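Local atomic coordinates of pirin-like protein (Geobacillus kaustophilus, PDB entry 2P17), a protein that belongs to the pirin family of cupin-fold proteins and binds one iron ion, though its precise function is not known. Residues H57-L71 / A104-L118. Residues are numbered along the deposited sequence; the frame is centred on the assembly and turned at random.
Sequences HRGIETVTYVISGEL and ASGSTVHSLQLWVNL. With FE (Fe (III) ion), chain B.
Strands 60-66 and 109-117 pair antiparallel, their axes 4.6 Å apart, and Glu-61, Val-63 and Tyr-65 each exchange two backbone hydrogen bonds with Val-116, Leu-114 and Leu-112. This ladder belongs to a cupin barrel of the pirin family and illustrates how a strand pair can place side chains beside a metal site whose ligands come from neighbouring strands. Toward the iron, Trp-115 is wedged among three side chains: Ile-60 CD1 lies over one face of its indole, 3.9 Å from the centroid of the six-membered ring; Thr-62 CG2 approaches Trp-115 CD1 obliquely; and the CE1 atom of His-57 comes within 3.5 Å of Trp-115 CZ2, the two ring planes turned 74° apart. The same imidazole binds the iron through His-57 NE2 at 2.2 Å, alongside His-99. Replacing Trp-115 by an alanine would probably open a gap beside Ile-60 CD1 and Thr-62 CG2 and leave the iron bond to carry more of the task of orienting the His-57 ring. On the opposite face Val-63 packs beside Leu-114, and Leu-114 and Leu-112 reach strand 235-242. At the far end a classic beta bulge lets Ile-67 N and Ser-68 N share His-110 O. With Ile-67 CG1 anti to the carbonyl carbon (chi1 -56°), CD1 sits 3.4 Å from the centroid of the His-110 ring, whose NE2 is hydrogen-bonded to Glu-44, while a water links His-110 ND1 to Ser-68 OG.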
loop_
_atom_site.group_PDB
_atom_site.type_symbol
_atom_site.label_atom_id
_atom_site.label_comp_id
_atom_site.label_asym_id
_atom_site.label_seq_id
_atom_site.Cartn_x
_atom_site.Cartn_y
_atom_site.Cartn_z
ATOM N N HIS A 57 11.764 9.243 -12.080
ATOM C CA HIS A 57 11.832 9.234 -10.624
ATOM C C HIS A 57 13.233 8.806 -10.198
ATOM O O HIS A 57 13.914 8.079 -10.912
ATOM C CB HIS A 57 10.814 8.259 -10.014
ATOM C CG HIS A 57 9.390 8.711 -10.116
ATOM N ND1 HIS A 57 8.916 9.842 -9.484
ATOM C CD2 HIS A 57 8.330 8.164 -10.755
ATOM C CE1 HIS A 57 7.628 9.979 -9.745
ATOM N NE2 HIS A 57 7.249 8.979 -10.519
ATOM N N ARG A 58 13.653 9.266 -9.027
ATOM C CA ARG A 58 14.908 8.824 -8.431
ATOM C C ARG A 58 14.831 8.866 -6.918
ATOM O O ARG A 58 14.093 9.670 -6.354
ATOM C CB ARG A 58 16.111 9.631 -8.961
ATOM C CG ARG A 58 16.151 11.114 -8.628
ATOM C CD ARG A 58 17.315 11.793 -9.368
ATOM N NE ARG A 58 17.463 13.196 -8.984
ATOM N NH1 ARG A 58 20.571 12.304 -8.956
ATOM N N GLY A 59 15.564 7.962 -6.275
ATOM C CA GLY A 59 15.718 8.006 -4.824
ATOM C C GLY A 59 14.519 7.525 -4.023
ATOM O O GLY A 59 14.455 7.744 -2.808
ATOM N N ILE A 60 13.571 6.880 -4.706
ATOM C CA ILE A 60 12.326 6.394 -4.093
ATOM C C ILE A 60 11.963 5.049 -4.700
ATOM O O ILE A 60 12.601 4.596 -5.657
ATOM C CB ILE A 60 11.133 7.385 -4.285
ATOM C CG1 ILE A 60 10.696 7.477 -5.757
ATOM C CG2 ILE A 60 11.462 8.757 -3.679
ATOM C CD1 ILE A 60 9.357 8.233 -5.938
ATOM N N GLU A 61 10.970 4.398 -4.102
ATOM C CA GLU A 61 10.256 3.295 -4.735
ATOM C C GLU A 61 8.791 3.681 -4.902
ATOM O O GLU A 61 8.247 4.449 -4.109
ATOM C CB GLU A 61 10.329 2.018 -3.902
ATOM C CG GLU A 61 11.739 1.619 -3.493
ATOM C CD GLU A 61 11.741 0.255 -2.851
ATOM O OE1 GLU A 61 11.264 0.144 -1.693
ATOM O OE2 GLU A 61 12.171 -0.708 -3.501
ATOM N N THR A 62 8.153 3.155 -5.942
ATOM C CA THR A 62 6.708 3.303 -6.080
ATOM C C THR A 62 6.061 1.932 -6.075
ATOM O O THR A 62 6.622 0.967 -6.607
ATOM C CB THR A 62 6.293 4.051 -7.345
ATOM O OG1 THR A 62 6.664 3.289 -8.494
ATOM C CG2 THR A 62 6.968 5.425 -7.408
ATOM N N VAL A 63 4.892 1.845 -5.449
ATOM C CA VAL A 63 4.182 0.576 -5.337
ATOM C C VAL A 63 2.755 0.804 -5.767
ATOM O O VAL A 63 2.051 1.607 -5.143
ATOM C CB VAL A 63 4.208 0.043 -3.901
ATOM C CG1 VAL A 63 3.528 -1.320 -3.849
ATOM C CG2 VAL A 63 5.652 -0.109 -3.396
ATOM N N THR A 64 2.338 0.111 -6.830
ATOM C CA THR A 64 0.992 0.284 -7.382
ATOM C C THR A 64 0.138 -0.921 -7.057
ATOM O O THR A 64 0.585 -2.050 -7.231
ATOM C CB THR A 64 1.028 0.398 -8.916
ATOM O OG1 THR A 64 2.075 1.289 -9.318
ATOM C CG2 THR A 64 -0.303 0.911 -9.463
ATOM N N TYR A 65 -1.070 -0.676 -6.547
ATOM C CA TYR A 65 -2.088 -1.712 -6.412
ATOM C C TYR A 65 -3.232 -1.365 -7.358
ATOM O O TYR A 65 -3.761 -0.251 -7.311
ATOM C CB TYR A 65 -2.590 -1.827 -4.960
ATOM C CG TYR A 65 -3.767 -2.785 -4.806
ATOM C CD1 TYR A 65 -3.565 -4.123 -4.469
ATOM C CD2 TYR A 65 -5.070 -2.348 -5.012
ATOM C CE1 TYR A 65 -4.634 -5.006 -4.342
ATOM C CE2 TYR A 65 -6.161 -3.225 -4.892
ATOM C CZ TYR A 65 -5.934 -4.547 -4.561
ATOM O OH TYR A 65 -7.017 -5.405 -4.447
ATOM N N VAL A 66 -3.592 -2.301 -8.231
ATOM C CA VAL A 66 -4.702 -2.072 -9.157
ATOM C C VAL A 66 -5.995 -2.584 -8.534
ATOM O O VAL A 66 -6.137 -3.783 -8.269
ATOM C CB VAL A 66 -4.438 -2.727 -10.541
ATOM C CG1 VAL A 66 -5.652 -2.604 -11.436
ATOM C CG2 VAL A 66 -3.230 -2.082 -11.199
ATOM N N ILE A 67 -6.925 -1.672 -8.266
ATOM C CA ILE A 67 -8.221 -2.056 -7.708
ATOM C C ILE A 67 -9.071 -2.677 -8.804
ATOM O O ILE A 67 -9.646 -3.760 -8.620
ATOM C CB ILE A 67 -8.947 -0.853 -7.059
ATOM C CG1 ILE A 67 -8.067 -0.197 -5.987
ATOM C CG2 ILE A 67 -10.306 -1.292 -6.472
ATOM C CD1 ILE A 67 -8.586 1.156 -5.481
ATOM N N SER A 68 -9.139 -1.998 -9.950
ATOM C CA SER A 68 -9.913 -2.473 -11.083
ATOM C C SER A 68 -9.310 -1.950 -12.380
ATOM O O SER A 68 -8.538 -0.980 -12.380
ATOM C CB SER A 68 -11.380 -2.055 -10.957
ATOM O OG SER A 68 -11.515 -0.644 -10.976
ATOM N N GLY A 69 -9.654 -2.596 -13.487
ATOM C CA GLY A 69 -9.129 -2.221 -14.793
ATOM C C GLY A 69 -7.852 -2.956 -15.158
ATOM O O GLY A 69 -7.319 -3.736 -14.361
ATOM N N GLU A 70 -7.384 -2.715 -16.379
ATOM C CA GLU A 70 -6.194 -3.368 -16.901
ATOM C C GLU A 70 -5.141 -2.307 -17.163
ATOM O O GLU A 70 -5.365 -1.384 -17.950
ATOM C CB GLU A 70 -6.513 -4.147 -18.181
ATOM C CG GLU A 70 -7.602 -5.218 -18.014
ATOM C CD GLU A 70 -7.197 -6.390 -17.121
ATOM O OE1 GLU A 70 -5.983 -6.653 -16.963
ATOM O OE2 GLU A 70 -8.107 -7.063 -16.581
ATOM N N LEU A 71 -4.007 -2.434 -16.479
ATOM C CA LEU A 71 -2.942 -1.433 -16.553
ATOM C C LEU A 71 -1.747 -1.916 -17.374
ATOM O O LEU A 71 -1.304 -3.050 -17.215
ATOM C CB LEU A 71 -2.477 -1.040 -15.141
ATOM C CG LEU A 71 -1.483 0.118 -14.970
ATOM C CD1 LEU A 71 -2.062 1.416 -15.512
ATOM C CD2 LEU A 71 -1.094 0.290 -13.515
ATOM N N ALA A 104 -5.056 -0.044 -20.539
ATOM C CA ALA A 104 -5.321 -0.685 -21.829
ATOM C C ALA A 104 -6.465 0.049 -22.540
ATOM O O ALA A 104 -7.320 0.650 -21.890
ATOM C CB ALA A 104 -5.682 -2.146 -21.625
ATOM N N SER A 105 -6.467 0.013 -23.875
ATOM C CA SER A 105 -7.534 0.637 -24.664
ATOM C C SER A 105 -8.914 0.215 -24.158
ATOM O O SER A 105 -9.168 -0.970 -23.949
ATOM C CB SER A 105 -7.381 0.288 -26.147
ATOM O OG SER A 105 -8.287 1.030 -26.946
ATOM N N GLY A 106 -9.781 1.197 -23.921
ATOM C CA GLY A 106 -11.136 0.943 -23.428
ATOM C C GLY A 106 -11.261 0.607 -21.950
ATOM O O GLY A 106 -12.370 0.413 -21.450
ATOM N N SER A 107 -10.135 0.540 -21.239
ATOM C CA SER A 107 -10.168 0.226 -19.812
ATOM C C SER A 107 -10.004 1.473 -18.953
ATOM O O SER A 107 -9.240 2.377 -19.295
ATOM C CB SER A 107 -9.075 -0.788 -19.474
ATOM O OG SER A 107 -9.161 -1.209 -18.120
ATOM N N THR A 108 -10.747 1.520 -17.855
ATOM C CA THR A 108 -10.542 2.529 -16.822
ATOM C C THR A 108 -9.830 1.859 -15.652
ATOM O O THR A 108 -10.312 0.861 -15.122
ATOM C CB THR A 108 -11.872 3.120 -16.338
ATOM O OG1 THR A 108 -12.521 3.788 -17.429
ATOM C CG2 THR A 108 -11.646 4.127 -15.213
ATOM N N VAL A 109 -8.673 2.393 -15.271
ATOM C CA VAL A 109 -7.917 1.856 -14.141
ATOM C C VAL A 109 -8.224 2.629 -12.873
ATOM O O VAL A 109 -8.196 3.853 -12.869
ATOM C CB VAL A 109 -6.397 1.859 -14.429
ATOM C CG1 VAL A 109 -5.574 1.524 -13.175
ATOM C CG2 VAL A 109 -6.074 0.855 -15.514
ATOM N N HIS A 110 -8.540 1.898 -11.803
ATOM C CA HIS A 110 -8.631 2.460 -10.466
ATOM C C HIS A 110 -7.455 1.882 -9.694
ATOM O O HIS A 110 -7.367 0.663 -9.553
ATOM C CB HIS A 110 -9.968 2.035 -9.840
ATOM C CG HIS A 110 -10.273 2.670 -8.520
ATOM N ND1 HIS A 110 -11.350 2.283 -7.752
ATOM C CD2 HIS A 110 -9.652 3.652 -7.825
ATOM C CE1 HIS A 110 -11.387 3.008 -6.647
ATOM N NE2 HIS A 110 -10.365 3.847 -6.666
ATOM N N SER A 111 -6.550 2.745 -9.223
ATOM C CA SER A 111 -5.316 2.276 -8.576
ATOM C C SER A 111 -4.948 3.073 -7.334
ATOM O O SER A 111 -5.445 4.180 -7.107
ATOM C CB SER A 111 -4.142 2.319 -9.564
ATOM O OG SER A 111 -3.906 3.638 -10.023
ATOM N N LEU A 112 -4.077 2.476 -6.529
ATOM C CA LEU A 112 -3.465 3.158 -5.390
ATOM C C LEU A 112 -1.967 3.169 -5.610
ATOM O O LEU A 112 -1.380 2.105 -5.802
ATOM C CB LEU A 112 -3.789 2.433 -4.089
ATOM C CG LEU A 112 -5.238 2.592 -3.647
ATOM C CD1 LEU A 112 -5.618 1.503 -2.674
ATOM C CD2 LEU A 112 -5.453 3.986 -3.033
ATOM N N GLN A 113 -1.358 4.357 -5.596
ATOM C CA GLN A 113 0.068 4.523 -5.861
ATOM C C GLN A 113 0.785 5.032 -4.616
ATOM O O GLN A 113 0.568 6.168 -4.204
ATOM C CB GLN A 113 0.271 5.509 -7.014
ATOM C CG GLN A 113 1.714 5.712 -7.419
ATOM C CD GLN A 113 2.195 4.644 -8.373
ATOM O OE1 GLN A 113 1.708 3.514 -8.362
ATOM N NE2 GLN A 113 3.155 4.995 -9.210
ATOM N N LEU A 114 1.638 4.185 -4.044
ATOM C CA LEU A 114 2.394 4.499 -2.832
ATOM C C LEU A 114 3.831 4.857 -3.187
ATOM O O LEU A 114 4.422 4.228 -4.065
ATOM C CB LEU A 114 2.389 3.262 -1.928
ATOM C CG LEU A 114 3.162 3.329 -0.624
ATOM C CD1 LEU A 114 2.330 4.057 0.434
ATOM C CD2 LEU A 114 3.526 1.923 -0.154
ATOM N N TRP A 115 4.376 5.880 -2.532
ATOM C CA TRP A 115 5.813 6.158 -2.627
ATOM C C TRP A 115 6.481 5.793 -1.332
ATOM O O TRP A 115 6.002 6.137 -0.243
ATOM C CB TRP A 115 6.074 7.636 -2.889
ATOM C CG TRP A 115 5.723 8.123 -4.260
ATOM C CD1 TRP A 115 4.998 7.465 -5.216
ATOM C CD2 TRP A 115 6.056 9.401 -4.809
ATOM N NE1 TRP A 115 4.878 8.255 -6.342
ATOM C CE2 TRP A 115 5.516 9.448 -6.115
ATOM C CE3 TRP A 115 6.775 10.507 -4.327
ATOM C CZ2 TRP A 115 5.667 10.571 -6.949
ATOM C CZ3 TRP A 115 6.918 11.627 -5.157
ATOM C CH2 TRP A 115 6.367 11.641 -6.452
ATOM N N VAL A 116 7.604 5.092 -1.460
ATOM C CA VAL A 116 8.403 4.698 -0.299
ATOM C C VAL A 116 9.760 5.372 -0.422
ATOM O O VAL A 116 10.380 5.338 -1.486
ATOM C CB VAL A 116 8.599 3.176 -0.246
ATOM C CG1 VAL A 116 9.270 2.766 1.068
ATOM C CG2 VAL A 116 7.279 2.429 -0.417
ATOM N N ASN A 117 10.228 6.000 0.647
ATOM C CA ASN A 117 11.541 6.635 0.602
ATOM C C ASN A 117 12.645 5.588 0.576
ATOM O O ASN A 117 12.493 4.501 1.133
ATOM C CB ASN A 117 11.721 7.538 1.818
ATOM C CG ASN A 117 12.796 8.582 1.616
ATOM O OD1 ASN A 117 13.251 8.819 0.497
ATOM N ND2 ASN A 117 13.191 9.236 2.714
ATOM N N LEU A 118 13.747 5.917 -0.094
ATOM C CA LEU A 118 14.979 5.140 0.029
ATOM C C LEU A 118 15.918 5.866 0.984
ATOM O O LEU A 118 16.080 7.091 0.880
ATOM C CB LEU A 118 15.673 4.957 -1.324
ATOM C CG LEU A 118 15.011 4.026 -2.356
ATOM C CD1 LEU A 118 15.679 4.130 -3.713
ATOM C CD2 LEU A 118 15.067 2.593 -1.885
HETATM FE FE FE B . 5.399 8.492 -11.612
HETATM O O HOH W 1 12.779 1.506 0.241
HETATM O O HOH W 2 -12.880 0.267 -8.840
HETATM O O HOH W 3 -12.274 0.222 -13.409
#